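Local coordinates for protein aminotransferase class-III (Sphaerobacter thermophilus DSM 20745, PDB 6K8H) that is a class-III aminotransferase (omega-transaminase) whose two-chain assembly holds (5-hydroxy-4,6-dimethylpyridin-3-yl)methyl dihydrogen phosphate in a pocket, at residues B[70-75]-B[371-376]; B[258-263]-B[282-287]. One frame throughout, in Å; residues are numbered along the deposited sequence.

Interaction 1 (B[70-75]-B[371-376])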
loop_
_atom_site.group_PDB
_atom_site.type_symbol
_atom_site.label_atom_id
_atom_site.label_comp_id
_atom_site.label_asym_id
_atom_site.label_seq_id
_atom_site.Cartn_x
_atom_site.Cartn_y
_atom_site.Cartn_z
ATOM N N ASN B 70 -14.694 -6.265 6.750
ATOM C CA ASN B 70 -13.351 -5.701 6.626
ATOM C C ASN B 70 -13.414 -4.177 6.539
ATOM O O ASN B 70 -12.843 -3.545 5.646
ATOM C CB ASN B 70 -12.602 -6.293 5.436
ATOM C CG ASN B 70 -11.106 -6.266 5.648
ATOM O OD1 ASN B 70 -10.655 -6.324 6.787
ATOM N ND2 ASN B 70 -10.334 -6.162 4.570
ATOM N N TYR B 71 -14.145 -3.592 7.488
ATOM C CA TYR B 71 -14.313 -2.147 7.603
ATOM C C TYR B 71 -14.851 -1.542 6.305
ATOM O O TYR B 71 -14.325 -0.563 5.779
ATOM C CB TYR B 71 -13.011 -1.491 8.073
ATOM C CG TYR B 71 -12.872 -1.722 9.572
ATOM C CD1 TYR B 71 -12.308 -2.892 10.068
ATOM C CD2 TYR B 71 -13.405 -0.820 10.479
ATOM C CE1 TYR B 71 -12.233 -3.130 11.443
ATOM C CE2 TYR B 71 -13.326 -1.036 11.847
ATOM C CZ TYR B 71 -12.748 -2.194 12.326
ATOM O OH TYR B 71 -12.682 -2.405 13.689
ATOM N N THR B 72 -15.944 -2.137 5.816
ATOM C CA THR B 72 -16.799 -1.735 4.685
ATOM C C THR B 72 -16.214 -2.097 3.321
ATOM O O THR B 72 -16.834 -1.739 2.303
ATOM C CB THR B 72 -17.166 -0.232 4.663
ATOM O OG1 THR B 72 -16.056 0.561 4.217
ATOM C CG2 THR B 72 -17.629 0.255 6.033
ATOM N N ALA B 73 -15.066 -2.782 3.252
ATOM C CA ALA B 73 -14.460 -3.092 1.957
ATOM C C ALA B 73 -15.258 -4.134 1.174
ATOM O O ALA B 73 -15.328 -4.070 -0.056
ATOM C CB ALA B 73 -13.016 -3.566 2.141
ATOM N N LEU B 74 -15.806 -5.135 1.848
ATOM C CA LEU B 74 -16.455 -6.254 1.163
ATOM C C LEU B 74 -17.960 -6.011 1.141
ATOM O O LEU B 74 -18.739 -6.619 1.876
ATOM C CB LEU B 74 -16.078 -7.580 1.826
ATOM C CG LEU B 74 -14.780 -8.172 1.262
ATOM C CD1 LEU B 74 -13.558 -7.298 1.612
ATOM C CD2 LEU B 74 -14.598 -9.588 1.762
ATOM N N ILE B 75 -18.370 -5.120 0.240
ATOM C CA ILE B 75 -19.780 -4.765 0.147
ATOM C C ILE B 75 -20.621 -5.949 -0.312
ATOM O O ILE B 75 -21.834 -5.960 -0.089
ATOM C CB ILE B 75 -19.943 -3.531 -0.764
ATOM C CG1 ILE B 75 -21.390 -2.995 -0.711
ATOM C CG2 ILE B 75 -19.465 -3.842 -2.178
ATOM C CD1 ILE B 75 -21.485 -1.495 -0.929
ATOM N N GLY B 371 -27.220 5.479 3.193
ATOM C CA GLY B 371 -27.088 4.283 2.377
ATOM C C GLY B 371 -26.962 3.062 3.276
ATOM O O GLY B 371 -27.757 2.868 4.202
ATOM N N SER B 372 -25.901 2.275 3.077
ATOM C CA SER B 372 -25.704 1.035 3.821
ATOM C C SER B 372 -24.722 1.181 4.980
ATOM O O SER B 372 -24.218 0.167 5.481
ATOM C CB SER B 372 -25.225 -0.077 2.881
ATOM O OG SER B 372 -24.074 0.338 2.174
ATOM N N LEU B 373 -24.454 2.406 5.428
ATOM C CA LEU B 373 -23.583 2.666 6.566
ATOM C C LEU B 373 -24.408 3.207 7.725
ATOM O O LEU B 373 -25.300 4.039 7.522
ATOM C CB LEU B 373 -22.493 3.681 6.197
ATOM C CG LEU B 373 -21.535 3.313 5.062
ATOM C CD1 LEU B 373 -20.722 4.532 4.651
ATOM C CD2 LEU B 373 -20.616 2.204 5.509
ATOM N N PHE B 374 -24.097 2.763 8.942
ATOM C CA PHE B 374 -24.829 3.243 10.110
ATOM C C PHE B 374 -23.908 3.271 11.326
ATOM O O PHE B 374 -22.897 2.564 11.388
ATOM C CB PHE B 374 -26.072 2.383 10.381
ATOM C CG PHE B 374 -25.758 0.962 10.766
ATOM C CD1 PHE B 374 -25.538 0.625 12.091
ATOM C CD2 PHE B 374 -25.693 -0.033 9.806
ATOM C CE1 PHE B 374 -25.245 -0.669 12.450
ATOM C CE2 PHE B 374 -25.406 -1.327 10.156
ATOM C CZ PHE B 374 -25.181 -1.651 11.474
ATOM N N HIS B 375 -24.291 4.086 12.307
ATOM C CA HIS B 375 -23.539 4.255 13.554
ATOM C C HIS B 375 -24.546 4.423 14.686
ATOM O O HIS B 375 -25.352 5.364 14.662
ATOM C CB HIS B 375 -22.606 5.477 13.470
ATOM C CG HIS B 375 -21.430 5.429 14.403
ATOM N ND1 HIS B 375 -21.531 5.023 15.718
ATOM C CD2 HIS B 375 -20.129 5.755 14.212
ATOM C CE1 HIS B 375 -20.345 5.096 16.296
ATOM N NE2 HIS B 375 -19.472 5.527 15.402
ATOM N N ILE B 376 -24.522 3.495 15.661
ATOM C CA ILE B 376 -25.353 3.592 16.861
ATOM C C ILE B 376 -24.622 4.429 17.902
ATOM O O ILE B 376 -23.409 4.297 18.088
ATOM C CB ILE B 376 -25.696 2.201 17.421
ATOM C CG1 ILE B 376 -26.214 1.275 16.316
ATOM C CG2 ILE B 376 -26.726 2.325 18.536
ATOM C CD1 ILE B 376 -26.452 -0.161 16.794
#
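T72, which meets L373 across this contact, donates its hydroxyl to the carbonyl of the residue before it, with OG1 2.6 Å from Y71 O and tilted 20° from the carbonyl plane. The turn 70-75 here lies over strand 373-377, the middle strand of a three-stranded antiparallel sheet. N70, Y71 and T72 all have left-handed helical backbone angles, which asparagine tolerates well, and N70 is further held by R36 and, through ND2, by T317 O of the second subunit. Threonine suits its place because its two branches do different work. OG1 sits between the backbone N and the carbonyl carbon (chi1 76°) and serves the backbone, while the methyl CG2 faces the strand. There CG2 packs on L373 CD2 at 3.6 Å, the two side chains crossing at about a right angle. Leucine suits the other side: the L373 side chain leaves the backbone at an angle to the turn, and its branched end, through CD2, comes across to T72. C420 of the edge strand 418-420 packs against both T72 and L373 in the buried interior. A looser touch brings the end of I75 to the loop just before the strand, where the S372 side chain starts toward the turn and its OG is hydrogen-bonded to R261 NH2. There I75 CD1 lies 4.4 Å from S372 OG.

Interaction 2 (B[258-263]-B[282-287]); sequences ISLRSD and KIIGGG. With PLR ((5-hydroxy-4,6-dimethylpyridin-3-yl)methyl dihydrogen phosphate), chain D.
The ligand pocket is where this contact begins: K282 is covalently joined to (5-hydroxy-4,6-dimethylpyridin-3-yl)methyl dihydrogen phosphate, and I258 packs beside both. In the model K282 NZ is 1.9 Å from C4A of the ligand. The lysine chain runs nearly extended until chi4 (83°) bends NZ over to that carbon. I258 crosses the chain at a slant, CG1 lying 3.6 Å from K282 CD, while the same CG1 comes 3.2 Å from the ligand O3. A branched, apolar residue thus lines both the lysine methylenes and the ring substituent. The two loops follow strands 251-255 and 277-281, parallel neighbours in the seven-stranded mixed sheet of the fold type I architecture shared by class-III aminotransferases. Farther from the ligand L260 and I284 form an apolar pair, L260 CD2 meeting I284 CG2 at 3.6 Å with the side chains roughly perpendicular. I283 packs on the aliphatic part of R261, its CD1 3.9 Å from R261 CB, and I283 CG2 lies obliquely by the guanidinium, whose NH2, besides S372, is bound to L421 O. S259 O accepts from both the backbone N and OG of S262, the latter 2.7 Å away, which holds this short turn.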
loop_
_atom_site.group_PDB
_atom_site.type_symbol
_atom_site.label_atom_id
_atom_site.label_comp_id
_atom_site.label_asym_id
_atom_site.label_seq_id
_atom_site.Cartn_x
_atom_site.Cartn_y
_atom_site.Cartn_z
ATOM N N ILE B 258 -13.955 5.088 2.414
ATOM C CA ILE B 258 -15.184 4.465 2.894
ATOM C C ILE B 258 -16.427 5.046 2.217
ATOM O O ILE B 258 -17.327 4.296 1.838
ATOM C CB ILE B 258 -15.304 4.576 4.431
ATOM C CG1 ILE B 258 -14.401 3.540 5.119
ATOM C CG2 ILE B 258 -16.765 4.371 4.875
ATOM C CD1 ILE B 258 -14.595 3.464 6.639
ATOM N N SER B 259 -16.525 6.376 2.094
ATOM C CA SER B 259 -17.810 6.999 1.753
ATOM C C SER B 259 -18.235 6.780 0.302
ATOM O O SER B 259 -19.387 7.095 -0.035
ATOM C CB SER B 259 -17.818 8.489 2.110
ATOM O OG SER B 259 -17.051 9.244 1.192
ATOM N N LEU B 260 -17.340 6.314 -0.577
ATOM C CA LEU B 260 -17.707 6.170 -1.986
ATOM C C LEU B 260 -18.897 5.236 -2.162
ATOM O O LEU B 260 -19.633 5.351 -3.148
ATOM C CB LEU B 260 -16.520 5.651 -2.805
ATOM C CG LEU B 260 -16.582 5.828 -4.328
ATOM C CD1 LEU B 260 -16.215 7.246 -4.749
ATOM C CD2 LEU B 260 -15.671 4.811 -5.035
ATOM N N ARG B 261 -19.122 4.365 -1.185
ATOM C CA ARG B 261 -20.220 3.370 -1.277
ATOM C C ARG B 261 -21.574 4.018 -0.956
ATOM O O ARG B 261 -22.555 3.292 -0.985
ATOM C CB ARG B 261 -19.969 2.197 -0.326
ATOM C CG ARG B 261 -20.213 2.529 1.136
ATOM C CD ARG B 261 -20.872 1.387 1.882
ATOM N NE ARG B 261 -20.027 0.213 2.007
ATOM C CZ ARG B 261 -20.453 -0.976 2.405
ATOM N NH1 ARG B 261 -19.605 -1.984 2.486
ATOM N NH2 ARG B 261 -21.723 -1.157 2.706
ATOM N N SER B 262 -21.609 5.314 -0.631
ATOM C CA SER B 262 -22.868 5.944 -0.228
ATOM C C SER B 262 -23.855 6.107 -1.379
ATOM O O SER B 262 -25.059 6.266 -1.129
ATOM C CB SER B 262 -22.593 7.309 0.403
ATOM O OG SER B 262 -21.660 7.187 1.458
ATOM N N ASP B 263 -23.390 6.027 -2.622
ATOM C CA ASP B 263 -24.198 6.421 -3.767
ATOM C C ASP B 263 -23.495 5.969 -5.045
ATOM O O ASP B 263 -22.271 5.779 -5.067
ATOM C CB ASP B 263 -24.416 7.939 -3.760
ATOM C CG ASP B 263 -25.253 8.418 -4.913
ATOM O OD1 ASP B 263 -26.496 8.409 -4.776
ATOM O OD2 ASP B 263 -24.667 8.799 -5.952
ATOM N N LYS B 282 -10.918 0.221 -0.668
ATOM C CA LYS B 282 -11.899 -0.704 -0.100
ATOM C C LYS B 282 -12.805 -1.343 -1.164
ATOM O O LYS B 282 -12.367 -2.278 -1.861
ATOM C CB LYS B 282 -12.692 0.026 0.995
ATOM C CG LYS B 282 -11.799 0.408 2.202
ATOM C CD LYS B 282 -12.584 0.862 3.435
ATOM C CE LYS B 282 -11.760 0.732 4.745
ATOM N NZ LYS B 282 -10.833 1.886 5.012
ATOM N N ILE B 283 -14.043 -0.881 -1.310
ATOM C CA ILE B 283 -14.988 -1.638 -2.187
ATOM C C ILE B 283 -14.462 -1.765 -3.621
ATOM O O ILE B 283 -14.728 -2.788 -4.244
ATOM C CB ILE B 283 -16.398 -1.013 -2.178
ATOM C CG1 ILE B 283 -16.439 0.309 -2.946
ATOM C CG2 ILE B 283 -16.932 -0.879 -0.762
ATOM C CD1 ILE B 283 -17.825 0.760 -3.303
ATOM N N ILE B 284 -13.672 -0.801 -4.079
ATOM C CA ILE B 284 -13.375 -0.738 -5.503
ATOM C C ILE B 284 -12.409 -1.845 -5.895
ATOM O O ILE B 284 -12.068 -1.974 -7.074
ATOM C CB ILE B 284 -12.818 0.644 -5.915
ATOM C CG1 ILE B 284 -11.511 0.956 -5.182
ATOM C CG2 ILE B 284 -13.817 1.734 -5.656
ATOM C CD1 ILE B 284 -10.663 2.014 -5.889
ATOM N N GLY B 285 -11.953 -2.646 -4.930
ATOM C CA GLY B 285 -11.077 -3.757 -5.263
ATOM C C GLY B 285 -11.685 -5.135 -5.181
ATOM O O GLY B 285 -10.945 -6.130 -5.333
ATOM N N GLY B 286 -12.985 -5.262 -4.928
ATOM C CA GLY B 286 -13.629 -6.565 -4.833
ATOM C C GLY B 286 -13.145 -7.455 -3.707
ATOM O O GLY B 286 -13.331 -8.673 -3.775
ATOM N N GLY B 287 -12.502 -6.888 -2.685
ATOM C CA GLY B 287 -11.903 -7.659 -1.610
ATOM C C GLY B 287 -10.398 -7.809 -1.704
ATOM O O GLY B 287 -9.793 -8.411 -0.814
HETATM N N1 PLR D . -9.309 6.777 4.496
HETATM C C2 PLR D . -10.389 6.349 5.139
HETATM C C2A PLR D . -11.546 7.276 5.316
HETATM C C3 PLR D . -10.447 5.035 5.624
HETATM O O3 PLR D . -11.563 4.631 6.263
HETATM C C4 PLR D . -9.347 4.175 5.436
HETATM C C4A PLR D . -9.399 2.799 5.932
HETATM C C5 PLR D . -8.228 4.656 4.747
HETATM C C6 PLR D . -8.254 5.955 4.320
HETATM C C5A PLR D . -7.007 3.803 4.531
HETATM O O4P PLR D . -7.182 2.700 3.589
HETATM P P PLR D . -6.258 1.391 3.732
HETATM O O1P PLR D . -4.852 1.900 3.726
HETATM O O2P PLR D . -6.623 0.766 5.028
HETATM O O3P PLR D . -6.573 0.516 2.562
#

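In the fold
The two contacts lie side by side in the buried interior, their centres about 9 Å apart. Along the chain the order is 70-75, then 258-263 and 282-287, then 371-376, so interaction 2 falls wholly between the segments of interaction 1. R261 joins them directly, its NH1 lying 2.8 Å from T72 O, a probable hydrogen bond. Y71 O also packs against K282 CE at 3.1 Å. Interaction 2 sits on loops after strands of the seven-stranded sheet, whereas interaction 1 brings in the three-stranded antiparallel sheet; turn 70-75 touches both that smaller sheet and K282, the residue bonded to the ligand, while I258 and R261 also pack directly on L373. Both contacts also touch the second subunit, placing this pocket beside the subunit interface.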